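Local coordinates for protein urocanate hydratase (PDB 7NED) that probably catalyses the hydration of thiourocanate, and of the urocanate it binds, with NAD+ as cofactor in bacterial breakdown of ergothioneine, at residues A[141-146]-A[173-178]; A[202-207]-A[213-218]. One frame throughout, in Å; residues are numbered along the deposited sequence.

Interaction 1: residues A[141-146]-A[173-178]; sequences EIFQSI and PLAGTL
Phe143 reaches from helix 133-150 to the backbone of helix 172-178 at Ala175 and Gly176, and these three buried residues carry the contact between 141-146 and 173-178. At Ala175 the methyl points to the opposing helix and touches the phenyl group, with CB 4.0 Å from Phe143 CE2. The carbonyl carbon of the same residue, Ala175 C, lies 3.9 Å from Phe143 CD2, close to the plane of the ring. The next residue has no side chain, and there the ring comes against the main chain itself: Gly176 N is 3.7 Å from Phe143 CE2 and, like the Ala175 carbonyl carbon, lies at the ring edge, while Gly176 CA is 3.8 Å from Phe143 CD2. The phenyl group is therefore presented rim-first to the Ala175-Gly176 peptide. Its CG is anti to the carbonyl carbon and beside the backbone N (chi1 -69°), which sends the ring off its own helix toward the other. Phe143 CA and Gly176 CA are the closest pair of CA atoms across the two segments, 7.2 Å apart, and the contact buries 107 Å² in all. With a serine in place of Phe143, the Ala175 methyl and the Gly176 backbone would probably lose their apolar partner and a gap would open between the helices. Helix 133-150 extends the interface, as Ile136 and Thr139 also pack on Ala175, and Tyr140 touches Leu178. Ile142 and Ile146 on this helix meet Phe311 of strand 309-312, and Ile146 also meets Phe339 of helix 335-344. Helix 172-178 itself links the adjacent parallel strands 159-163 and 182-187 as a beta-alpha-beta crossover of the Rossmann-like domain.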
ATOM      1  N   GLU A 141     -12.446  21.431 -17.091  1.00 16.91           N
ATOM      2  CA  GLU A 141     -11.728  22.338 -16.189  1.00 18.93           C
ATOM      3  C   GLU A 141     -10.282  22.549 -16.637  1.00 19.05           C
ATOM      4  O   GLU A 141      -9.719  23.630 -16.434  1.00 18.63           O
ATOM      5  CB  GLU A 141     -11.741  21.801 -14.746  1.00 20.03           C
ATOM      6  CG  GLU A 141     -13.103  21.843 -13.991  1.00 24.70           C
ATOM      7  CD  GLU A 141     -13.827  23.203 -14.054  1.00 33.62           C
ATOM      8  OE1 GLU A 141     -15.096  23.209 -14.207  1.00 32.13           O
ATOM      9  OE2 GLU A 141     -13.127  24.244 -13.964  1.00 36.26           O
ATOM     10  N   ILE A 142      -9.652  21.535 -17.232  1.00 18.17           N
ATOM     11  CA  ILE A 142      -8.335  21.762 -17.838  1.00 15.08           C
ATOM     12  C   ILE A 142      -8.436  22.799 -18.948  1.00 18.86           C
ATOM     13  O   ILE A 142      -7.644  23.751 -19.007  1.00 17.48           O
ATOM     14  CB  ILE A 142      -7.729  20.451 -18.375  1.00 16.27           C
ATOM     15  CG1 ILE A 142      -7.409  19.481 -17.245  1.00 14.67           C
ATOM     16  CG2 ILE A 142      -6.474  20.759 -19.217  1.00 19.20           C
ATOM     17  CD1 ILE A 142      -7.147  18.044 -17.729  1.00 16.97           C
ATOM     18  N   PHE A 143      -9.372  22.584 -19.886  1.00 17.09           N
ATOM     19  CA  PHE A 143      -9.524  23.527 -20.993  1.00 17.72           C
ATOM     20  C   PHE A 143      -9.849  24.928 -20.479  1.00 18.42           C
ATOM     21  O   PHE A 143      -9.284  25.921 -20.967  1.00 19.86           O
ATOM     22  CB  PHE A 143     -10.602  23.037 -21.959  1.00 17.27           C
ATOM     23  CG  PHE A 143     -10.217  21.795 -22.734  1.00 18.23           C
ATOM     24  CD1 PHE A 143      -8.890  21.435 -22.889  1.00 15.82           C
ATOM     25  CD2 PHE A 143     -11.184  21.002 -23.318  1.00 18.74           C
ATOM     26  CE1 PHE A 143      -8.537  20.279 -23.610  1.00 18.03           C
ATOM     27  CE2 PHE A 143     -10.832  19.843 -24.038  1.00 18.36           C
ATOM     28  CZ  PHE A 143      -9.504  19.489 -24.174  1.00 12.91           C
ATOM     29  N   GLN A 144     -10.709  25.036 -19.451  1.00 18.07           N
ATOM     30  CA  GLN A 144     -11.059  26.363 -18.935  1.00 20.92           C
ATOM     31  C   GLN A 144      -9.888  27.027 -18.220  1.00 23.82           C
ATOM     32  O   GLN A 144      -9.716  28.250 -18.319  1.00 20.48           O
ATOM     33  CB  GLN A 144     -12.275  26.310 -18.009  1.00 21.90           C
ATOM     34  CG  GLN A 144     -13.600  26.012 -18.756  1.00 20.57           C
ATOM     35  CD  GLN A 144     -14.000  27.085 -19.779  1.00 29.73           C
ATOM     36  OE1 GLN A 144     -13.306  27.308 -20.778  1.00 29.15           O
ATOM     37  NE2 GLN A 144     -15.140  27.723 -19.551  1.00 30.72           N
ATOM     38  N   SER A 145      -9.089  26.247 -17.478  1.00 20.14           N
ATOM     39  CA  SER A 145      -7.884  26.783 -16.856  1.00 21.31           C
ATOM     40  C   SER A 145      -6.919  27.328 -17.906  1.00 22.80           C
ATOM     41  O   SER A 145      -6.379  28.433 -17.769  1.00 23.56           O
ATOM     42  CB  SER A 145      -7.225  25.692 -15.999  1.00 20.10           C
ATOM     43  OG  SER A 145      -6.000  26.173 -15.474  1.00 23.51           O
ATOM     44  N   ILE A 146      -6.709  26.571 -18.978  1.00 18.45           N
ATOM     45  CA  ILE A 146      -5.888  27.053 -20.086  1.00 21.67           C
ATOM     46  C   ILE A 146      -6.466  28.344 -20.657  1.00 21.84           C
ATOM     47  O   ILE A 146      -5.726  29.292 -20.952  1.00 25.22           O
ATOM     48  CB  ILE A 146      -5.771  25.956 -21.160  1.00 20.41           C
ATOM     49  CG1 ILE A 146      -4.942  24.776 -20.628  1.00 18.08           C
ATOM     50  CG2 ILE A 146      -5.218  26.522 -22.479  1.00 21.21           C
ATOM     51  CD1 ILE A 146      -4.922  23.566 -21.600  1.00 18.74           C
ATOM     52  N   PRO A 173     -14.061  15.483 -26.950  1.00 15.78           N
ATOM     53  CA  PRO A 173     -14.777  16.363 -27.890  1.00 18.63           C
ATOM     54  C   PRO A 173     -15.874  17.157 -27.213  1.00 18.11           C
ATOM     55  O   PRO A 173     -16.078  18.334 -27.541  1.00 18.06           O
ATOM     56  CB  PRO A 173     -15.331  15.388 -28.955  1.00 17.68           C
ATOM     57  CG  PRO A 173     -15.213  14.032 -28.344  1.00 18.27           C
ATOM     58  CD  PRO A 173     -14.054  14.083 -27.399  1.00 16.29           C
ATOM     59  N   LEU A 174     -16.594  16.545 -26.266  1.00 17.67           N
ATOM     60  CA  LEU A 174     -17.641  17.282 -25.580  1.00 17.53           C
ATOM     61  C   LEU A 174     -17.060  18.293 -24.596  1.00 17.06           C
ATOM     62  O   LEU A 174     -17.564  19.411 -24.480  1.00 17.65           O
ATOM     63  CB  LEU A 174     -18.579  16.326 -24.880  1.00 18.72           C
ATOM     64  CG  LEU A 174     -19.896  16.892 -24.413  1.00 23.87           C
ATOM     65  CD1 LEU A 174     -20.674  17.680 -25.545  1.00 21.50           C
ATOM     66  CD2 LEU A 174     -20.723  15.724 -23.907  1.00 24.12           C
ATOM     67  N   ALA A 175     -15.998  17.930 -23.885  1.00 16.38           N
ATOM     68  CA  ALA A 175     -15.327  18.929 -23.078  1.00 15.43           C
ATOM     69  C   ALA A 175     -14.891  20.095 -23.955  1.00 18.17           C
ATOM     70  O   ALA A 175     -15.063  21.252 -23.584  1.00 16.88           O
ATOM     71  CB  ALA A 175     -14.122  18.323 -22.353  1.00 15.96           C
ATOM     72  N   GLY A 176     -14.336  19.793 -25.129  1.00 16.43           N
ATOM     73  CA  GLY A 176     -13.894  20.857 -26.022  1.00 16.22           C
ATOM     74  C   GLY A 176     -15.036  21.765 -26.442  1.00 15.56           C
ATOM     75  O   GLY A 176     -14.957  22.982 -26.288  1.00 18.96           O
ATOM     76  N   THR A 177     -16.133  21.195 -26.935  1.00 15.66           N
ATOM     77  CA  THR A 177     -17.195  22.087 -27.427  1.00 18.98           C
ATOM     78  C   THR A 177     -17.959  22.773 -26.296  1.00 20.43           C
ATOM     79  O   THR A 177     -18.424  23.915 -26.464  1.00 17.00           O
ATOM     80  CB  THR A 177     -18.159  21.345 -28.348  1.00 19.77           C
ATOM     81  OG1 THR A 177     -18.780  20.264 -27.654  1.00 17.94           O
ATOM     82  CG2 THR A 177     -17.436  20.849 -29.609  1.00 19.31           C
ATOM     83  N   LEU A 178     -18.098  22.127 -25.133  1.00 18.85           N
ATOM     84  CA  LEU A 178     -18.673  22.833 -23.992  1.00 18.01           C
ATOM     85  C   LEU A 178     -17.876  24.081 -23.641  1.00 20.98           C
ATOM     86  O   LEU A 178     -18.446  25.066 -23.147  1.00 18.51           O
ATOM     87  CB  LEU A 178     -18.746  21.894 -22.767  1.00 18.28           C
ATOM     88  CG  LEU A 178     -19.852  20.836 -22.879  1.00 20.51           C
ATOM     89  CD1 LEU A 178     -19.704  19.821 -21.804  1.00 18.55           C
ATOM     90  CD2 LEU A 178     -21.264  21.441 -22.820  1.00 21.61           C
TER

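Interaction 2: residues A[202-207]-A[213-218]; sequences LQRKTR and LLWIEE
A beta-alpha-beta unit of the Rossmann-like domain begins with strand 204-206 and helix 209-222, and Arg204 lies across the indole of Trp215 where the two meet. Over one face of the indole, Arg204 CD stands 3.9 Å from the centroid of the six-membered ring as a CH-pi contact. Farther along, Arg204 CZ lies 4.6 Å from the centroid of the five-membered ring in a cation-pi interaction. The guanidinium does not stack flat: its plane is turned 79° from the indole, and it presents an edge, with NH1 3.4 Å from Trp215 CG. The chain, extended from CG to NE, spans both rings. A water accepts from Arg204 NH1 at 2.6 Å and donates to Trp215 O at 2.9 Å, tying the arginine to the helix backbone, with a weak further bond to Glu218 OE1. The far rim of the indole reaches the strand backbone, Trp215 CH2 being 3.5 Å from Lys205 O, and Thr206 CB touches CZ3 obliquely. Strand 204-206 forms one margin of the parallel sheet, bonded to strand 226-231, whose Val226 and Val228 touch Arg204 and Trp215 respectively.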
ATOM      1  N   LEU A 202     -19.557  13.420 -29.969  1.00 26.89           N
ATOM      2  CA  LEU A 202     -18.829  13.869 -31.133  1.00 23.07           C
ATOM      3  C   LEU A 202     -19.812  14.454 -32.150  1.00 23.48           C
ATOM      4  O   LEU A 202     -20.877  13.883 -32.388  1.00 22.42           O
ATOM      5  CB  LEU A 202     -18.063  12.699 -31.724  1.00 23.63           C
ATOM      6  CG  LEU A 202     -17.168  13.076 -32.889  1.00 22.05           C
ATOM      7  CD1 LEU A 202     -16.182  14.108 -32.421  1.00 19.02           C
ATOM      8  CD2 LEU A 202     -16.443  11.818 -33.419  1.00 17.13           C
ATOM      9  N   GLN A 203     -19.442  15.574 -32.765  1.00 19.20           N
ATOM     10  CA  GLN A 203     -20.380  16.222 -33.692  1.00 20.55           C
ATOM     11  C   GLN A 203     -20.205  15.750 -35.125  1.00 24.43           C
ATOM     12  O   GLN A 203     -21.203  15.525 -35.827  1.00 24.56           O
ATOM     13  CB  GLN A 203     -20.206  17.736 -33.642  1.00 20.17           C
ATOM     14  CG  GLN A 203     -20.913  18.369 -32.448  1.00 27.79           C
ATOM     15  CD  GLN A 203     -20.571  19.840 -32.276  1.00 25.24           C
ATOM     16  OE1 GLN A 203     -19.832  20.409 -33.085  1.00 23.09           O
ATOM     17  NE2 GLN A 203     -21.111  20.467 -31.215  1.00 28.05           N
ATOM     18  N   ARG A 204     -18.959  15.639 -35.585  1.00 22.20           N
ATOM     19  CA  ARG A 204     -18.649  15.328 -36.972  1.00 24.34           C
ATOM     20  C   ARG A 204     -17.525  14.305 -37.038  1.00 25.02           C
ATOM     21  O   ARG A 204     -16.701  14.223 -36.129  1.00 21.40           O
ATOM     22  CB  ARG A 204     -18.193  16.563 -37.764  1.00 22.88           C
ATOM     23  CG  ARG A 204     -19.224  17.642 -37.846  1.00 25.52           C
ATOM     24  CD  ARG A 204     -18.713  18.825 -38.650  1.00 26.43           C
ATOM     25  NE  ARG A 204     -19.634  19.944 -38.549  1.00 32.33           N
ATOM     26  CZ  ARG A 204     -19.372  21.182 -38.963  1.00 36.27           C
ATOM     27  NH1 ARG A 204     -18.219  21.482 -39.563  1.00 33.64           N
ATOM     28  NH2 ARG A 204     -20.271  22.118 -38.771  1.00 33.82           N
ATOM     29  N   LYS A 205     -17.476  13.541 -38.138  1.00 24.62           N
ATOM     30  CA  LYS A 205     -16.385  12.597 -38.375  1.00 21.82           C
ATOM     31  C   LYS A 205     -15.947  12.690 -39.830  1.00 25.47           C
ATOM     32  O   LYS A 205     -16.701  13.112 -40.704  1.00 25.06           O
ATOM     33  CB  LYS A 205     -16.788  11.153 -38.048  1.00 22.28           C
ATOM     34  CG  LYS A 205     -17.675  10.532 -39.139  1.00 30.40           C
ATOM     35  CD  LYS A 205     -18.001   9.051 -38.872  1.00 32.49           C
ATOM     36  CE  LYS A 205     -18.294   8.290 -40.169  1.00 34.04           C
ATOM     37  NZ  LYS A 205     -18.456   6.814 -39.966  1.00 31.11           N
ATOM     38  N   THR A 206     -14.707  12.301 -40.082  1.00 24.12           N
ATOM     39  CA  THR A 206     -14.205  12.280 -41.440  1.00 26.67           C
ATOM     40  C   THR A 206     -12.995  11.365 -41.470  1.00 29.56           C
ATOM     41  O   THR A 206     -12.389  11.075 -40.428  1.00 28.67           O
ATOM     42  CB  THR A 206     -13.832  13.682 -41.904  1.00 27.01           C
ATOM     43  OG1 THR A 206     -13.330  13.625 -43.241  1.00 26.76           O
ATOM     44  CG2 THR A 206     -12.734  14.269 -40.967  1.00 25.36           C
ATOM     45  N   ARG A 207     -12.644  10.903 -42.673  1.00 27.61           N
ATOM     46  CA  ARG A 207     -11.376  10.204 -42.867  1.00 31.75           C
ATOM     47  C   ARG A 207     -10.343  11.083 -43.548  1.00 30.57           C
ATOM     48  O   ARG A 207      -9.197  10.661 -43.733  1.00 29.04           O
ATOM     49  CB  ARG A 207     -11.580   8.909 -43.655  1.00 31.64           C
ATOM     50  CG  ARG A 207     -12.359   7.865 -42.869  1.00 32.75           C
ATOM     51  CD  ARG A 207     -12.589   6.622 -43.678  1.00 35.40           C
ATOM     52  NE  ARG A 207     -13.585   5.734 -43.082  1.00 34.58           N
ATOM     53  CZ  ARG A 207     -13.293   4.562 -42.524  1.00 37.18           C
ATOM     54  NH1 ARG A 207     -12.033   4.141 -42.485  1.00 35.70           N
ATOM     55  NH2 ARG A 207     -14.261   3.814 -42.011  1.00 39.34           N
ATOM     56  N   LEU A 213      -9.537  19.846 -41.236  1.00 20.21           N
ATOM     57  CA  LEU A 213      -8.968  21.174 -41.014  1.00 21.10           C
ATOM     58  C   LEU A 213      -9.860  22.262 -41.597  1.00 23.72           C
ATOM     59  O   LEU A 213      -9.952  23.358 -41.033  1.00 22.90           O
ATOM     60  CB  LEU A 213      -7.568  21.278 -41.616  1.00 23.84           C
ATOM     61  CG  LEU A 213      -6.476  20.404 -40.994  1.00 26.63           C
ATOM     62  CD1 LEU A 213      -5.264  20.323 -41.910  1.00 29.60           C
ATOM     63  CD2 LEU A 213      -6.073  20.939 -39.617  1.00 28.41           C
ATOM     64  N   LEU A 214     -10.528  21.982 -42.723  1.00 23.36           N
ATOM     65  CA  LEU A 214     -11.479  22.947 -43.263  1.00 24.97           C
ATOM     66  C   LEU A 214     -12.589  23.231 -42.257  1.00 27.45           C
ATOM     67  O   LEU A 214     -12.928  24.393 -42.001  1.00 24.85           O
ATOM     68  CB  LEU A 214     -12.066  22.433 -44.581  1.00 28.72           C
ATOM     69  CG  LEU A 214     -13.262  23.214 -45.105  1.00 37.35           C
ATOM     70  CD1 LEU A 214     -12.776  24.591 -45.548  1.00 38.46           C
ATOM     71  CD2 LEU A 214     -13.950  22.487 -46.259  1.00 31.13           C
ATOM     72  N   TRP A 215     -13.179  22.172 -41.687  1.00 22.94           N
ATOM     73  CA  TRP A 215     -14.176  22.336 -40.625  1.00 23.46           C
ATOM     74  C   TRP A 215     -13.623  23.107 -39.421  1.00 22.83           C
ATOM     75  O   TRP A 215     -14.296  23.990 -38.864  1.00 22.58           O
ATOM     76  CB  TRP A 215     -14.675  20.958 -40.199  1.00 22.73           C
ATOM     77  CG  TRP A 215     -15.541  20.294 -41.202  1.00 23.89           C
ATOM     78  CD1 TRP A 215     -16.105  20.862 -42.309  1.00 27.41           C
ATOM     79  CD2 TRP A 215     -15.906  18.905 -41.229  1.00 24.16           C
ATOM     80  NE1 TRP A 215     -16.836  19.916 -43.003  1.00 26.30           N
ATOM     81  CE2 TRP A 215     -16.720  18.706 -42.366  1.00 27.43           C
ATOM     82  CE3 TRP A 215     -15.608  17.808 -40.405  1.00 23.67           C
ATOM     83  CZ2 TRP A 215     -17.257  17.460 -42.693  1.00 28.89           C
ATOM     84  CZ3 TRP A 215     -16.146  16.565 -40.721  1.00 24.64           C
ATOM     85  CH2 TRP A 215     -16.963  16.398 -41.863  1.00 27.46           C
ATOM     86  N   ILE A 216     -12.418  22.768 -38.976  1.00 22.53           N
ATOM     87  CA  ILE A 216     -11.838  23.485 -37.846  1.00 21.19           C
ATOM     88  C   ILE A 216     -11.653  24.949 -38.209  1.00 23.16           C
ATOM     89  O   ILE A 216     -11.928  25.849 -37.412  1.00 20.84           O
ATOM     90  CB  ILE A 216     -10.494  22.863 -37.429  1.00 19.72           C
ATOM     91  CG1 ILE A 216     -10.672  21.425 -36.887  1.00 19.28           C
ATOM     92  CG2 ILE A 216      -9.810  23.818 -36.447  1.00 22.13           C
ATOM     93  CD1 ILE A 216     -11.489  21.286 -35.592  1.00 17.44           C
ATOM     94  N   GLU A 217     -11.186  25.212 -39.424  1.00 21.49           N
ATOM     95  CA  GLU A 217     -10.935  26.598 -39.814  1.00 28.22           C
ATOM     96  C   GLU A 217     -12.226  27.419 -39.830  1.00 24.29           C
ATOM     97  O   GLU A 217     -12.274  28.535 -39.295  1.00 26.58           O
ATOM     98  CB  GLU A 217     -10.256  26.628 -41.179  1.00 32.22           C
ATOM     99  CG  GLU A 217      -9.818  28.013 -41.543  1.00 43.11           C
ATOM    100  CD  GLU A 217      -8.926  28.038 -42.753  1.00 49.69           C
ATOM    101  OE1 GLU A 217      -8.223  29.056 -42.895  1.00 53.81           O
ATOM    102  OE2 GLU A 217      -8.930  27.065 -43.548  1.00 51.48           O
ATOM    103  N   GLU A 218     -13.279  26.881 -40.441  1.00 21.22           N
ATOM    104  CA  GLU A 218     -14.562  27.572 -40.456  1.00 25.68           C
ATOM    105  C   GLU A 218     -15.047  27.891 -39.054  1.00 26.52           C
ATOM    106  O   GLU A 218     -15.595  28.973 -38.813  1.00 24.90           O
ATOM    107  CB  GLU A 218     -15.596  26.728 -41.177  1.00 25.62           C
ATOM    108  CG  GLU A 218     -16.816  27.500 -41.570  1.00 38.62           C
ATOM    109  CD  GLU A 218     -17.695  26.702 -42.490  1.00 50.40           C
ATOM    110  OE1 GLU A 218     -17.880  25.484 -42.196  1.00 56.04           O
ATOM    111  OE2 GLU A 218     -18.224  27.300 -43.469  1.00 64.15           O
TER
HETATM  112  O   HOH W   1     -17.152  23.813 -39.230  1.00 26.92           O

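How the interactions relate
Both interactions belong to the Rossmann-like domain and follow one another along the chain, their centres about 17 Å apart. They touch directly where helix 172-178 meets the residues leading into strand 204-206: Pro173 CB packs on Leu202 CD1 at 3.8 Å, and Thr177 CG2 lies 4.0 Å from Gln203 NE2. Interaction 1 is the deeper, an all-buried helix pair, whereas interaction 2 sits at the partly exposed sheet margin. Neither set of touching side chains reaches the bound molecules: the side chain of Ala175 is about 12 Å from NAD and about 13 Å from urocanate, and that of Lys205 about 13 Å from NAD. Both contacts thus lie outside direct contact with the two ligands.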